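Local coordinates for aerobactin synthase IucA (Klebsiella pneumoniae subsp. pneumoniae, PDB 5JM8), which probably catalyses the ATP-dependent condensation of citrate with an N-acylated hydroxylysine, a step in making the siderophore aerobactin, at residues T27-L32 with V90-H95; V80-L85 with E113-T118; A154-E159 with L170-P175; L285-R290 with F546-D551. All blocks are in the same frame, centred on the assembly; numbering follows the deposited sequence.

Interaction 1: T27-L32 with V90-H95; sequences TKDWRL and VDKLQH
Asp29 and Lys92 bring their backbones no closer than 11.5 Å, CA to CA, and the loop leading into strand 31-32 meets helix 82-96 through these two side chains. Strand 31-32 is an outermost strand of the five-stranded antiparallel sheet near the N terminus, and helix 82-96 follows directly on the last strand of that sheet, 77-80. Lys92 leaves the helix with CG anti to its N (chi1 171°) and stays extended to the ammonium, while the Asp29 carboxylate comes from the opposite direction. Lys92 NZ and Asp29 OD2 form a salt bridge; the modelled 2.4 Å between them is unusually short, and the exact length is doubtful. Lys92 NZ also donates to the carbonyl oxygen of Pro43 in strand 39-43, which ties the ammonium to the sheet as well as to the loop. The indole of Trp30 leads away from the helix, and its NE1 donates to Thr27 O at 2.6 Å, with that oxygen near the indole plane but NE1 47° out of the carbonyl plane.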
loop_
_atom_site.group_PDB
_atom_site.type_symbol
_atom_site.label_atom_id
_atom_site.label_comp_id
_atom_site.label_asym_id
_atom_site.label_seq_id
_atom_site.Cartn_x
_atom_site.Cartn_y
_atom_site.Cartn_z
ATOM N N THR A 27 50.886 -0.582 5.039
ATOM C CA THR A 27 52.290 -0.818 4.717
ATOM C C THR A 27 52.837 0.259 3.784
ATOM O O THR A 27 52.100 0.842 2.987
ATOM C CB THR A 27 52.504 -2.195 4.052
ATOM O OG1 THR A 27 51.911 -2.206 2.747
ATOM C CG2 THR A 27 51.900 -3.305 4.898
ATOM N N LYS A 28 54.137 0.514 3.903
ATOM C CA LYS A 28 54.849 1.411 3.001
ATOM C C LYS A 28 55.788 0.586 2.124
ATOM O O LYS A 28 56.631 1.128 1.409
ATOM C CB LYS A 28 55.625 2.469 3.792
ATOM C CG LYS A 28 54.746 3.358 4.675
ATOM C CD LYS A 28 53.879 4.302 3.845
ATOM C CE LYS A 28 53.015 5.196 4.723
ATOM N NZ LYS A 28 51.976 4.427 5.464
ATOM N N ASP A 29 55.617 -0.733 2.187
ATOM C CA ASP A 29 56.449 -1.678 1.450
ATOM C C ASP A 29 55.743 -2.144 0.174
ATOM O O ASP A 29 55.368 -3.311 0.040
ATOM C CB ASP A 29 56.797 -2.875 2.343
ATOM C CG ASP A 29 57.641 -3.912 1.631
ATOM O OD1 ASP A 29 58.351 -3.550 0.670
ATOM O OD2 ASP A 29 57.588 -5.095 2.030
ATOM N N TRP A 30 55.548 -1.216 -0.756
ATOM C CA TRP A 30 54.974 -1.536 -2.058
ATOM C C TRP A 30 55.300 -0.424 -3.048
ATOM O O TRP A 30 55.634 0.693 -2.651
ATOM C CB TRP A 30 53.462 -1.744 -1.960
ATOM C CG TRP A 30 52.743 -0.646 -1.234
ATOM C CD1 TRP A 30 52.525 -0.558 0.110
ATOM C CD2 TRP A 30 52.143 0.518 -1.815
ATOM N NE1 TRP A 30 51.831 0.590 0.403
ATOM C CE2 TRP A 30 51.584 1.269 -0.761
ATOM C CE3 TRP A 30 52.025 0.999 -3.121
ATOM C CZ2 TRP A 30 50.918 2.472 -0.975
ATOM C CZ3 TRP A 30 51.365 2.194 -3.331
ATOM C CH2 TRP A 30 50.820 2.918 -2.263
ATOM N N ARG A 31 55.198 -0.738 -4.336
ATOM C CA ARG A 31 55.708 0.137 -5.379
ATOM C C ARG A 31 54.835 0.071 -6.621
ATOM O O ARG A 31 54.177 -0.939 -6.880
ATOM C CB ARG A 31 57.154 -0.248 -5.719
ATOM C CG ARG A 31 57.823 0.618 -6.775
ATOM C CD ARG A 31 59.287 0.230 -6.963
ATOM N NE ARG A 31 59.438 -1.139 -7.456
ATOM C CZ ARG A 31 59.464 -1.480 -8.742
ATOM N NH1 ARG A 31 59.348 -0.556 -9.689
ATOM N NH2 ARG A 31 59.605 -2.754 -9.083
ATOM N N LEU A 32 54.832 1.164 -7.377
ATOM C CA LEU A 32 54.121 1.234 -8.647
ATOM C C LEU A 32 55.121 1.188 -9.793
ATOM O O LEU A 32 56.275 1.583 -9.636
ATOM C CB LEU A 32 53.275 2.510 -8.723
ATOM C CG LEU A 32 51.894 2.464 -8.062
ATOM C CD1 LEU A 32 51.985 2.037 -6.604
ATOM C CD2 LEU A 32 51.210 3.819 -8.181
ATOM N N VAL A 90 51.371 -13.813 4.053
ATOM C CA VAL A 90 51.378 -14.159 5.472
ATOM C C VAL A 90 52.734 -14.747 5.866
ATOM O O VAL A 90 53.211 -14.535 6.980
ATOM C CB VAL A 90 50.250 -15.155 5.820
ATOM C CG1 VAL A 90 50.398 -15.672 7.251
ATOM C CG2 VAL A 90 48.889 -14.498 5.637
ATOM N N ASP A 91 53.357 -15.482 4.949
ATOM C CA ASP A 91 54.688 -16.030 5.197
ATOM C C ASP A 91 55.721 -14.911 5.305
ATOM O O ASP A 91 56.603 -14.951 6.164
ATOM C CB ASP A 91 55.090 -17.006 4.089
ATOM C CG ASP A 91 56.527 -17.481 4.225
ATOM O OD1 ASP A 91 56.785 -18.358 5.077
ATOM O OD2 ASP A 91 57.397 -16.979 3.481
ATOM N N LYS A 92 55.610 -13.921 4.422
ATOM C CA LYS A 92 56.473 -12.746 4.460
ATOM C C LYS A 92 56.387 -12.066 5.822
ATOM O O LYS A 92 57.398 -11.645 6.382
ATOM C CB LYS A 92 56.085 -11.765 3.349
ATOM C CG LYS A 92 56.779 -10.404 3.417
ATOM C CD LYS A 92 56.279 -9.466 2.321
ATOM C CE LYS A 92 56.858 -8.061 2.472
ATOM N NZ LYS A 92 56.388 -7.126 1.409
ATOM N N LEU A 93 55.173 -11.977 6.356
ATOM C CA LEU A 93 54.934 -11.281 7.612
ATOM C C LEU A 93 55.428 -12.088 8.808
ATOM O O LEU A 93 55.778 -11.521 9.843
ATOM C CB LEU A 93 53.443 -10.974 7.765
ATOM C CG LEU A 93 52.856 -10.019 6.719
ATOM C CD1 LEU A 93 51.342 -9.939 6.846
ATOM C CD2 LEU A 93 53.473 -8.636 6.833
ATOM N N GLN A 94 55.451 -13.411 8.665
ATOM C CA GLN A 94 55.912 -14.279 9.740
ATOM C C GLN A 94 57.402 -14.067 10.003
ATOM O O GLN A 94 57.857 -14.133 11.145
ATOM C CB GLN A 94 55.641 -15.747 9.407
ATOM C CG GLN A 94 55.900 -16.690 10.573
ATOM C CD GLN A 94 55.662 -18.146 10.226
ATOM O OE1 GLN A 94 55.237 -18.476 9.120
ATOM N NE2 GLN A 94 55.940 -19.028 11.180
ATOM N N HIS A 95 58.152 -13.807 8.937
ATOM C CA HIS A 95 59.576 -13.509 9.053
ATOM C C HIS A 95 59.814 -12.084 9.530
ATOM O O HIS A 95 60.636 -11.838 10.412
ATOM C CB HIS A 95 60.278 -13.702 7.711
ATOM C CG HIS A 95 60.230 -15.106 7.199
ATOM N ND1 HIS A 95 59.245 -15.554 6.347
ATOM C CD2 HIS A 95 61.051 -16.160 7.414
ATOM C CE1 HIS A 95 59.459 -16.824 6.060
ATOM N NE2 HIS A 95 60.547 -17.218 6.696
#

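Interaction 2: V80-L85 with E113-T118; sequences VDFATL and ESHAHT
Phe82, in the first turn of helix 82-96, meets His115 of helix 101-124 where these two antiparallel helices, joined by a short loop, form an alpha-helical hairpin. The phenylalanine starts with CB 4.2 Å from His115 NE2. With chi1 at 176°, CG is carried anti to the N and out toward the histidine, 4.0 Å from His115 CD2. Phe82 CD2 then lies over one face of the imidazole, near the rim, and comes to 3.3 Å from His115 CD2. Farther out, Phe82 CE2 reaches 3.8 Å from His115 CB. The two planes are only 21° apart, but the rings are displaced, with centroids separated by 4.6 Å, and share little overlap. His115 NE2 is hydrogen-bonded to Asp13 OD2, which holds the imidazole and may polarise it, while Phe82 also packs on Ala16 of helix 14-26. Asp81 is the N-cap of the Phe82 helix: its OD1 accepts from Thr84 N at 2.6 Å.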
loop_
_atom_site.group_PDB
_atom_site.type_symbol
_atom_site.label_atom_id
_atom_site.label_comp_id
_atom_site.label_asym_id
_atom_site.label_seq_id
_atom_site.Cartn_x
_atom_site.Cartn_y
_atom_site.Cartn_z
ATOM N N VAL A 80 48.909 -16.599 -9.849
ATOM C CA VAL A 80 48.645 -17.211 -8.551
ATOM C C VAL A 80 47.236 -16.857 -8.088
ATOM O O VAL A 80 46.798 -15.715 -8.230
ATOM C CB VAL A 80 49.668 -16.760 -7.483
ATOM C CG1 VAL A 80 51.041 -17.337 -7.785
ATOM C CG2 VAL A 80 49.732 -15.240 -7.394
ATOM N N ASP A 81 46.520 -17.840 -7.547
ATOM C CA ASP A 81 45.178 -17.597 -7.032
ATOM C C ASP A 81 45.262 -16.828 -5.713
ATOM O O ASP A 81 46.354 -16.591 -5.195
ATOM C CB ASP A 81 44.404 -18.914 -6.852
ATOM C CG ASP A 81 45.095 -19.894 -5.915
ATOM O OD1 ASP A 81 45.929 -19.472 -5.090
ATOM O OD2 ASP A 81 44.789 -21.101 -5.999
ATOM N N PHE A 82 44.110 -16.447 -5.173
ATOM C CA PHE A 82 44.071 -15.643 -3.957
ATOM C C PHE A 82 44.593 -16.423 -2.756
ATOM O O PHE A 82 45.247 -15.860 -1.878
ATOM C CB PHE A 82 42.647 -15.154 -3.683
ATOM C CG PHE A 82 42.514 -14.390 -2.399
ATOM C CD1 PHE A 82 43.135 -13.164 -2.243
ATOM C CD2 PHE A 82 41.775 -14.900 -1.346
ATOM C CE1 PHE A 82 43.022 -12.460 -1.063
ATOM C CE2 PHE A 82 41.656 -14.199 -0.161
ATOM C CZ PHE A 82 42.282 -12.977 -0.021
ATOM N N ALA A 83 44.295 -17.718 -2.722
ATOM C CA ALA A 83 44.739 -18.579 -1.633
ATOM C C ALA A 83 46.261 -18.652 -1.593
ATOM O O ALA A 83 46.861 -18.707 -0.518
ATOM C CB ALA A 83 44.144 -19.970 -1.781
ATOM N N THR A 84 46.880 -18.648 -2.770
ATOM C CA THR A 84 48.334 -18.708 -2.870
ATOM C C THR A 84 48.970 -17.390 -2.431
ATOM O O THR A 84 49.759 -17.369 -1.487
ATOM C CB THR A 84 48.798 -19.039 -4.310
ATOM O OG1 THR A 84 48.240 -20.293 -4.725
ATOM C CG2 THR A 84 50.319 -19.129 -4.385
ATOM N N LEU A 85 48.628 -16.298 -3.109
ATOM C CA LEU A 85 49.273 -15.007 -2.858
ATOM C C LEU A 85 49.092 -14.536 -1.415
ATOM O O LEU A 85 49.965 -13.866 -0.862
ATOM C CB LEU A 85 48.745 -13.937 -3.827
ATOM C CG LEU A 85 47.252 -13.578 -3.835
ATOM C CD1 LEU A 85 46.872 -12.569 -2.752
ATOM C CD2 LEU A 85 46.867 -13.042 -5.206
ATOM N N GLU A 113 38.143 -18.290 4.758
ATOM C CA GLU A 113 36.761 -18.524 5.145
ATOM C C GLU A 113 35.908 -17.351 4.685
ATOM O O GLU A 113 34.884 -17.537 4.032
ATOM C CB GLU A 113 36.645 -18.723 6.661
ATOM C CG GLU A 113 37.103 -20.102 7.151
ATOM C CD GLU A 113 37.154 -20.213 8.667
ATOM O OE1 GLU A 113 37.101 -19.169 9.353
ATOM O OE2 GLU A 113 37.249 -21.352 9.173
ATOM N N SER A 114 36.354 -16.141 5.006
ATOM C CA SER A 114 35.652 -14.933 4.593
ATOM C C SER A 114 35.545 -14.861 3.073
ATOM O O SER A 114 34.478 -14.581 2.531
ATOM C CB SER A 114 36.361 -13.688 5.132
ATOM O OG SER A 114 35.736 -12.502 4.672
ATOM N N HIS A 115 36.656 -15.122 2.390
ATOM C CA HIS A 115 36.696 -15.052 0.934
ATOM C C HIS A 115 35.709 -16.034 0.310
ATOM O O HIS A 115 35.060 -15.724 -0.688
ATOM C CB HIS A 115 38.114 -15.333 0.424
ATOM C CG HIS A 115 38.235 -15.315 -1.068
ATOM N ND1 HIS A 115 37.996 -16.426 -1.849
ATOM C CD2 HIS A 115 38.571 -14.320 -1.924
ATOM C CE1 HIS A 115 38.179 -16.116 -3.119
ATOM N NE2 HIS A 115 38.529 -14.845 -3.193
ATOM N N ALA A 116 35.591 -17.213 0.915
ATOM C CA ALA A 116 34.716 -18.263 0.403
ATOM C C ALA A 116 33.250 -17.983 0.717
ATOM O O ALA A 116 32.378 -18.166 -0.134
ATOM C CB ALA A 116 35.120 -19.602 0.977
ATOM N N HIS A 117 32.986 -17.549 1.946
ATOM C CA HIS A 117 31.631 -17.224 2.375
ATOM C C HIS A 117 31.044 -16.118 1.509
ATOM O O HIS A 117 29.858 -16.138 1.179
ATOM C CB HIS A 117 31.625 -16.796 3.842
ATOM C CG HIS A 117 32.104 -17.860 4.779
ATOM N ND1 HIS A 117 32.601 -17.577 6.034
ATOM C CD2 HIS A 117 32.172 -19.205 4.642
ATOM C CE1 HIS A 117 32.947 -18.703 6.631
ATOM N NE2 HIS A 117 32.699 -19.705 5.808
ATOM N N THR A 118 31.884 -15.152 1.154
ATOM C CA THR A 118 31.472 -14.046 0.301
ATOM C C THR A 118 31.057 -14.554 -1.075
ATOM O O THR A 118 30.037 -14.133 -1.616
ATOM C CB THR A 118 32.599 -13.011 0.135
ATOM O OG1 THR A 118 32.937 -12.460 1.412
ATOM C CG2 THR A 118 32.171 -11.884 -0.799
#

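Interaction 3: A154-E159 with L170-P175; sequences APKSHE and LPDFAP
Leu170, the first residue to leave helix 163-169, sets its CD1 methyl over the centre of the His158 ring, 3.3 Å from the centroid and 15° off the normal, a CH-pi contact. Lys156 O lies over the opposite face, toward the rim. Pro171 opens a type I beta turn, and Asp172 within it points its carboxylate at Lys156. A salt bridge joins Asp172 OD2 to Lys156 NZ, weak as a hydrogen bond at 3.2 Å. The lysine chain bends at chi2 (-64°), and its straight end passes alongside that oxygen. Here two loops flanking helix 163-169 meet in the IucA/IucC family region, with the Lys156 side chain about 6 Å from the bound ATP at nearest atoms. One water accepts from Lys156 NZ at 3.0 Å and donates to Asp172 OD1; a second donates to Asp172 OD2 and lies 2.9 Å from His158 NE2, in the ring plane. Phe173 turns its ring to His126 of a second subunit. Ala174 N closes the turn onto Pro171 O at 2.8 Å.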
loop_
_atom_site.group_PDB
_atom_site.type_symbol
_atom_site.label_atom_id
_atom_site.label_comp_id
_atom_site.label_asym_id
_atom_site.label_seq_id
_atom_site.Cartn_x
_atom_site.Cartn_y
_atom_site.Cartn_z
ATOM N N ALA A 154 39.443 -10.035 6.798
ATOM C CA ALA A 154 38.427 -11.077 6.897
ATOM C C ALA A 154 37.103 -10.504 7.403
ATOM O O ALA A 154 36.677 -10.809 8.516
ATOM C CB ALA A 154 38.905 -12.187 7.813
ATOM N N PRO A 155 36.446 -9.673 6.580
ATOM C CA PRO A 155 35.196 -9.009 6.972
ATOM C C PRO A 155 34.008 -9.960 7.139
ATOM O O PRO A 155 33.008 -9.566 7.741
ATOM C CB PRO A 155 34.942 -8.037 5.818
ATOM C CG PRO A 155 35.651 -8.629 4.656
ATOM C CD PRO A 155 36.861 -9.301 5.216
ATOM N N LYS A 156 34.117 -11.181 6.619
ATOM C CA LYS A 156 33.020 -12.148 6.681
ATOM C C LYS A 156 33.416 -13.423 7.418
ATOM O O LYS A 156 33.046 -14.523 7.014
ATOM C CB LYS A 156 32.537 -12.497 5.268
ATOM C CG LYS A 156 31.980 -11.313 4.490
ATOM C CD LYS A 156 30.721 -10.756 5.144
ATOM C CE LYS A 156 30.122 -9.626 4.328
ATOM N NZ LYS A 156 28.951 -9.008 5.005
ATOM N N SER A 157 34.183 -13.269 8.489
ATOM C CA SER A 157 34.420 -14.365 9.418
ATOM C C SER A 157 33.190 -14.493 10.316
ATOM O O SER A 157 32.754 -13.510 10.913
ATOM C CB SER A 157 35.695 -14.120 10.233
ATOM O OG SER A 157 35.743 -14.943 11.386
ATOM N N HIS A 158 32.625 -15.699 10.392
ATOM C CA HIS A 158 31.355 -15.932 11.086
ATOM C C HIS A 158 31.478 -16.712 12.396
ATOM O O HIS A 158 30.466 -16.969 13.045
ATOM C CB HIS A 158 30.391 -16.710 10.185
ATOM C CG HIS A 158 30.249 -16.155 8.807
ATOM N ND1 HIS A 158 30.218 -14.799 8.544
ATOM C CD2 HIS A 158 30.114 -16.769 7.610
ATOM C CE1 HIS A 158 30.076 -14.610 7.248
ATOM N NE2 HIS A 158 30.013 -15.790 6.654
ATOM N N GLU A 159 32.698 -17.104 12.759
ATOM C CA GLU A 159 32.933 -18.060 13.849
ATOM C C GLU A 159 32.092 -17.779 15.102
ATOM O O GLU A 159 32.080 -16.651 15.597
ATOM C CB GLU A 159 34.417 -18.061 14.226
ATOM N N LEU A 170 22.834 -14.277 9.504
ATOM C CA LEU A 170 23.549 -13.157 8.904
ATOM C C LEU A 170 22.661 -12.493 7.853
ATOM O O LEU A 170 21.699 -13.099 7.386
ATOM C CB LEU A 170 24.860 -13.624 8.273
ATOM C CG LEU A 170 25.849 -14.339 9.195
ATOM C CD1 LEU A 170 27.024 -14.822 8.381
ATOM C CD2 LEU A 170 26.317 -13.440 10.328
ATOM N N PRO A 171 22.972 -11.240 7.486
ATOM C CA PRO A 171 22.144 -10.527 6.507
ATOM C C PRO A 171 22.418 -10.911 5.059
ATOM O O PRO A 171 21.602 -10.613 4.188
ATOM C CB PRO A 171 22.522 -9.065 6.736
ATOM C CG PRO A 171 23.918 -9.120 7.245
ATOM C CD PRO A 171 23.973 -10.352 8.104
ATOM N N ASP A 172 23.552 -11.556 4.817
ATOM C CA ASP A 172 24.064 -11.747 3.463
ATOM C C ASP A 172 23.050 -12.421 2.535
ATOM O O ASP A 172 22.884 -12.007 1.388
ATOM C CB ASP A 172 25.360 -12.566 3.508
ATOM C CG ASP A 172 26.420 -11.939 4.400
ATOM O OD1 ASP A 172 26.126 -11.675 5.584
ATOM O OD2 ASP A 172 27.549 -11.708 3.918
ATOM N N PHE A 173 22.368 -13.448 3.039
ATOM C CA PHE A 173 21.411 -14.215 2.238
ATOM C C PHE A 173 20.006 -13.632 2.358
ATOM O O PHE A 173 19.029 -14.239 1.914
ATOM C CB PHE A 173 21.414 -15.687 2.670
ATOM C CG PHE A 173 22.733 -16.380 2.455
ATOM C CD1 PHE A 173 23.810 -16.122 3.286
ATOM C CD2 PHE A 173 22.895 -17.292 1.426
ATOM C CE1 PHE A 173 25.023 -16.757 3.095
ATOM C CE2 PHE A 173 24.105 -17.932 1.231
ATOM C CZ PHE A 173 25.170 -17.661 2.065
ATOM N N ALA A 174 19.924 -12.449 2.960
ATOM C CA ALA A 174 18.665 -11.731 3.139
ATOM C C ALA A 174 17.588 -12.582 3.811
ATOM O O ALA A 174 16.474 -12.695 3.294
ATOM C CB ALA A 174 18.165 -11.220 1.797
ATOM N N PRO A 175 17.909 -13.178 4.970
ATOM C CA PRO A 175 16.929 -14.026 5.643
ATOM C C PRO A 175 16.046 -13.253 6.605
ATOM O O PRO A 175 16.249 -12.060 6.822
ATOM C CB PRO A 175 17.806 -15.008 6.407
ATOM C CG PRO A 175 18.965 -14.167 6.823
ATOM C CD PRO A 175 19.191 -13.172 5.698
HETATM O O HOH W 1 27.909 -10.246 7.503
HETATM O O HOH W 2 29.239 -14.476 4.140
#

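Interaction 4: L285-R290 with F546-D551; sequences LTNSVR and FCYLND. With ATP (adenosine-5'-triphosphate), chain I.
The Tyr548 ring presents its edge to Asn287: the asparagine CB lies in the ring plane, 3.7 Å from Tyr548 CD1, and the backbone N of Asn287 approaches the same edge, 3.6 Å from Tyr548 CE1. The amide is turned 66° against the ring, and its OD1 comes to 3.6 Å from Tyr548 CD1. That oxygen is held by a hydrogen bond from His152 NE2, and the His152 ring in turn meets Tyr548 edge-to-face, so one histidine touches both partners. Asn287 CG sits between N and the carbonyl carbon (chi1 48°), in a turn where Thr286 and Asn287 both have positive phi. Nearby, Asn287 ND2 lies 4.3 Å from Cys547 SG. The second flat group, the Arg290 guanidinium, has Ser288 CB over one face and Thr286 OG1 at its edge. Its NH2 donates to Leu285 O at 3.0 Å, bracing the turn from within, while NH1 makes a weak bond of 2.9 Å to the alpha-phosphate oxygen O1A of ATP. Thr286 OG1 is weakly bonded to the ribose O2' at 3.3 Å. Helix 545-549 thus backs a turn whose Leu285, Thr286 and Arg290 line the ATP pocket, an arrangement belonging to the nucleotide site of this siderophore synthetase.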
loop_
_atom_site.group_PDB
_atom_site.type_symbol
_atom_site.label_atom_id
_atom_site.label_comp_id
_atom_site.label_asym_id
_atom_site.label_seq_id
_atom_site.Cartn_x
_atom_site.Cartn_y
_atom_site.Cartn_z
ATOM N N LEU A 285 32.726 -11.282 14.809
ATOM C CA LEU A 285 32.647 -10.504 13.574
ATOM C C LEU A 285 33.683 -9.380 13.624
ATOM O O LEU A 285 33.666 -8.565 14.547
ATOM C CB LEU A 285 31.240 -9.931 13.378
ATOM C CG LEU A 285 30.067 -10.917 13.419
ATOM C CD1 LEU A 285 28.750 -10.159 13.433
ATOM C CD2 LEU A 285 30.110 -11.882 12.241
ATOM N N THR A 286 34.565 -9.342 12.623
ATOM C CA THR A 286 35.720 -8.430 12.579
ATOM C C THR A 286 36.336 -8.132 13.950
ATOM O O THR A 286 36.042 -7.105 14.565
ATOM C CB THR A 286 35.361 -7.078 11.920
ATOM O OG1 THR A 286 34.194 -6.526 12.541
ATOM C CG2 THR A 286 35.122 -7.249 10.425
ATOM N N ASN A 287 37.204 -9.035 14.396
ATOM C CA ASN A 287 37.947 -8.918 15.657
ATOM C C ASN A 287 37.162 -8.309 16.824
ATOM O O ASN A 287 37.642 -7.406 17.511
ATOM C CB ASN A 287 39.253 -8.125 15.434
ATOM C CG ASN A 287 39.050 -6.832 14.658
ATOM O OD1 ASN A 287 39.084 -6.822 13.427
ATOM N ND2 ASN A 287 38.891 -5.726 15.377
ATOM N N SER A 288 35.958 -8.824 17.048
ATOM C CA SER A 288 35.219 -8.544 18.274
ATOM C C SER A 288 34.093 -9.548 18.479
ATOM O O SER A 288 33.217 -9.699 17.625
ATOM C CB SER A 288 34.645 -7.126 18.263
ATOM O OG SER A 288 33.877 -6.888 19.432
ATOM N N VAL A 289 34.134 -10.243 19.612
ATOM C CA VAL A 289 32.997 -11.030 20.054
ATOM C C VAL A 289 31.841 -10.058 20.241
ATOM O O VAL A 289 32.032 -8.945 20.736
ATOM C CB VAL A 289 33.283 -11.795 21.362
ATOM C CG1 VAL A 289 33.531 -10.825 22.514
ATOM C CG2 VAL A 289 32.132 -12.727 21.693
ATOM N N ARG A 290 30.646 -10.469 19.833
ATOM C CA ARG A 290 29.522 -9.544 19.750
ATOM C C ARG A 290 28.542 -9.720 20.901
ATOM O O ARG A 290 27.333 -9.565 20.733
ATOM C CB ARG A 290 28.815 -9.718 18.407
ATOM C CG ARG A 290 29.673 -9.314 17.215
ATOM C CD ARG A 290 29.965 -7.823 17.222
ATOM N NE ARG A 290 30.923 -7.438 16.193
ATOM C CZ ARG A 290 31.464 -6.229 16.094
ATOM N NH1 ARG A 290 31.142 -5.284 16.969
ATOM N NH2 ARG A 290 32.327 -5.961 15.125
ATOM N N PHE A 546 46.718 -5.740 10.818
ATOM C CA PHE A 546 47.689 -6.229 11.795
ATOM C C PHE A 546 47.045 -6.358 13.172
ATOM O O PHE A 546 47.575 -7.032 14.055
ATOM C CB PHE A 546 48.912 -5.312 11.848
ATOM C CG PHE A 546 49.729 -5.336 10.589
ATOM C CD1 PHE A 546 50.525 -6.428 10.284
ATOM C CD2 PHE A 546 49.691 -4.273 9.703
ATOM C CE1 PHE A 546 51.271 -6.458 9.122
ATOM C CE2 PHE A 546 50.433 -4.296 8.542
ATOM C CZ PHE A 546 51.226 -5.391 8.251
ATOM N N CYS A 547 45.894 -5.717 13.344
ATOM C CA CYS A 547 45.108 -5.878 14.561
ATOM C C CYS A 547 44.444 -7.249 14.573
ATOM O O CYS A 547 44.323 -7.889 15.618
ATOM C CB CYS A 547 44.051 -4.780 14.675
ATOM S SG CYS A 547 43.022 -4.885 16.158
ATOM N N TYR A 548 44.018 -7.694 13.396
ATOM C CA TYR A 548 43.322 -8.967 13.246
ATOM C C TYR A 548 44.306 -10.132 13.298
ATOM O O TYR A 548 43.971 -11.235 13.737
ATOM C CB TYR A 548 42.550 -8.981 11.927
ATOM C CG TYR A 548 41.540 -10.091 11.804
ATOM C CD1 TYR A 548 40.391 -10.085 12.572
ATOM C CD2 TYR A 548 41.726 -11.136 10.911
ATOM C CE1 TYR A 548 39.459 -11.086 12.467
ATOM C CE2 TYR A 548 40.795 -12.145 10.797
ATOM C CZ TYR A 548 39.661 -12.112 11.578
ATOM O OH TYR A 548 38.725 -13.107 11.472
ATOM N N LEU A 549 45.525 -9.868 12.846
ATOM C CA LEU A 549 46.607 -10.841 12.874
ATOM C C LEU A 549 47.065 -11.100 14.310
ATOM O O LEU A 549 47.564 -12.182 14.627
ATOM C CB LEU A 549 47.763 -10.334 12.011
ATOM C CG LEU A 549 49.059 -11.135 11.901
ATOM C CD1 LEU A 549 48.820 -12.533 11.353
ATOM C CD2 LEU A 549 50.016 -10.364 11.010
ATOM N N ASN A 550 46.887 -10.096 15.168
ATOM C CA ASN A 550 47.174 -10.211 16.599
ATOM C C ASN A 550 45.914 -10.114 17.458
ATOM O O ASN A 550 45.541 -9.023 17.891
ATOM C CB ASN A 550 48.154 -9.119 17.035
ATOM C CG ASN A 550 49.521 -9.270 16.403
ATOM O OD1 ASN A 550 49.957 -10.379 16.089
ATOM N ND2 ASN A 550 50.212 -8.149 16.222
ATOM N N ASP A 551 45.270 -11.248 17.718
ATOM C CA ASP A 551 44.061 -11.265 18.540
ATOM C C ASP A 551 44.336 -10.739 19.946
ATOM O O ASP A 551 43.687 -9.799 20.407
ATOM C CB ASP A 551 43.484 -12.680 18.621
ATOM C CG ASP A 551 42.876 -13.141 17.310
ATOM O OD1 ASP A 551 42.684 -12.297 16.408
ATOM O OD2 ASP A 551 42.579 -14.348 17.188
HETATM P PG ATP I . 24.774 -1.882 15.678
HETATM O O1G ATP I . 23.597 -2.799 15.461
HETATM O O2G ATP I . 24.877 -0.779 14.652
HETATM O O3G ATP I . 24.915 -1.390 17.098
HETATM P PB ATP I . 27.431 -2.931 16.221
HETATM O O1B ATP I . 27.903 -4.360 16.122
HETATM O O2B ATP I . 27.262 -2.295 17.582
HETATM O O3B ATP I . 26.069 -2.798 15.353
HETATM P PA ATP I . 30.018 -2.012 15.405
HETATM O O1A ATP I . 30.431 -2.491 16.773
HETATM O O2A ATP I . 30.487 -0.666 14.908
HETATM O O3A ATP I . 28.409 -2.009 15.328
HETATM O "O5'" ATP I . 30.420 -3.097 14.290
HETATM C "C5'" ATP I . 30.079 -2.815 12.936
HETATM C "C4'" ATP I . 29.800 -4.086 12.147
HETATM O "O4'" ATP I . 29.529 -3.716 10.793
HETATM C "C3'" ATP I . 30.972 -5.055 12.129
HETATM O "O3'" ATP I . 30.516 -6.367 12.483
HETATM C "C2'" ATP I . 31.509 -5.024 10.710
HETATM O "O2'" ATP I . 31.822 -6.330 10.230
HETATM C "C1'" ATP I . 30.388 -4.413 9.888
HETATM N N9 ATP I . 30.901 -3.464 8.875
HETATM C C8 ATP I . 30.704 -3.596 7.553
HETATM N N7 ATP I . 31.291 -2.577 6.875
HETATM C C5 ATP I . 31.874 -1.774 7.781
HETATM C C6 ATP I . 32.657 -0.523 7.736
HETATM N N6 ATP I . 32.921 0.057 6.541
HETATM N N1 ATP I . 33.086 -0.004 8.909
HETATM C C2 ATP I . 32.817 -0.591 10.092
HETATM N N3 ATP I . 32.109 -1.730 10.199
HETATM C C4 ATP I . 31.618 -2.361 9.102
#

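From the N terminus, interaction 1 closes a loop that holds most of the first antiparallel sheet. Interaction 2 closes the helical hairpin of 82-96 and 101-124 and crosses interaction 1, since 80-85 lies inside that first loop and 113-118 beyond it; both use helix 82-96. Interaction 3 follows in series and closes a short loop round helix 163-169. Interaction 4 spans some 255 residues and brings the last helix, 545-549, back to the nucleotide site. The contacts also meet one another: Thr27 and Leu93 of interaction 1 pack on Phe546, a probable hydrogen bond joins Ser114 OG to Lys156 N between interactions 2 and 3, and Tyr548 rests on Ala154 and Ser157 of interaction 3.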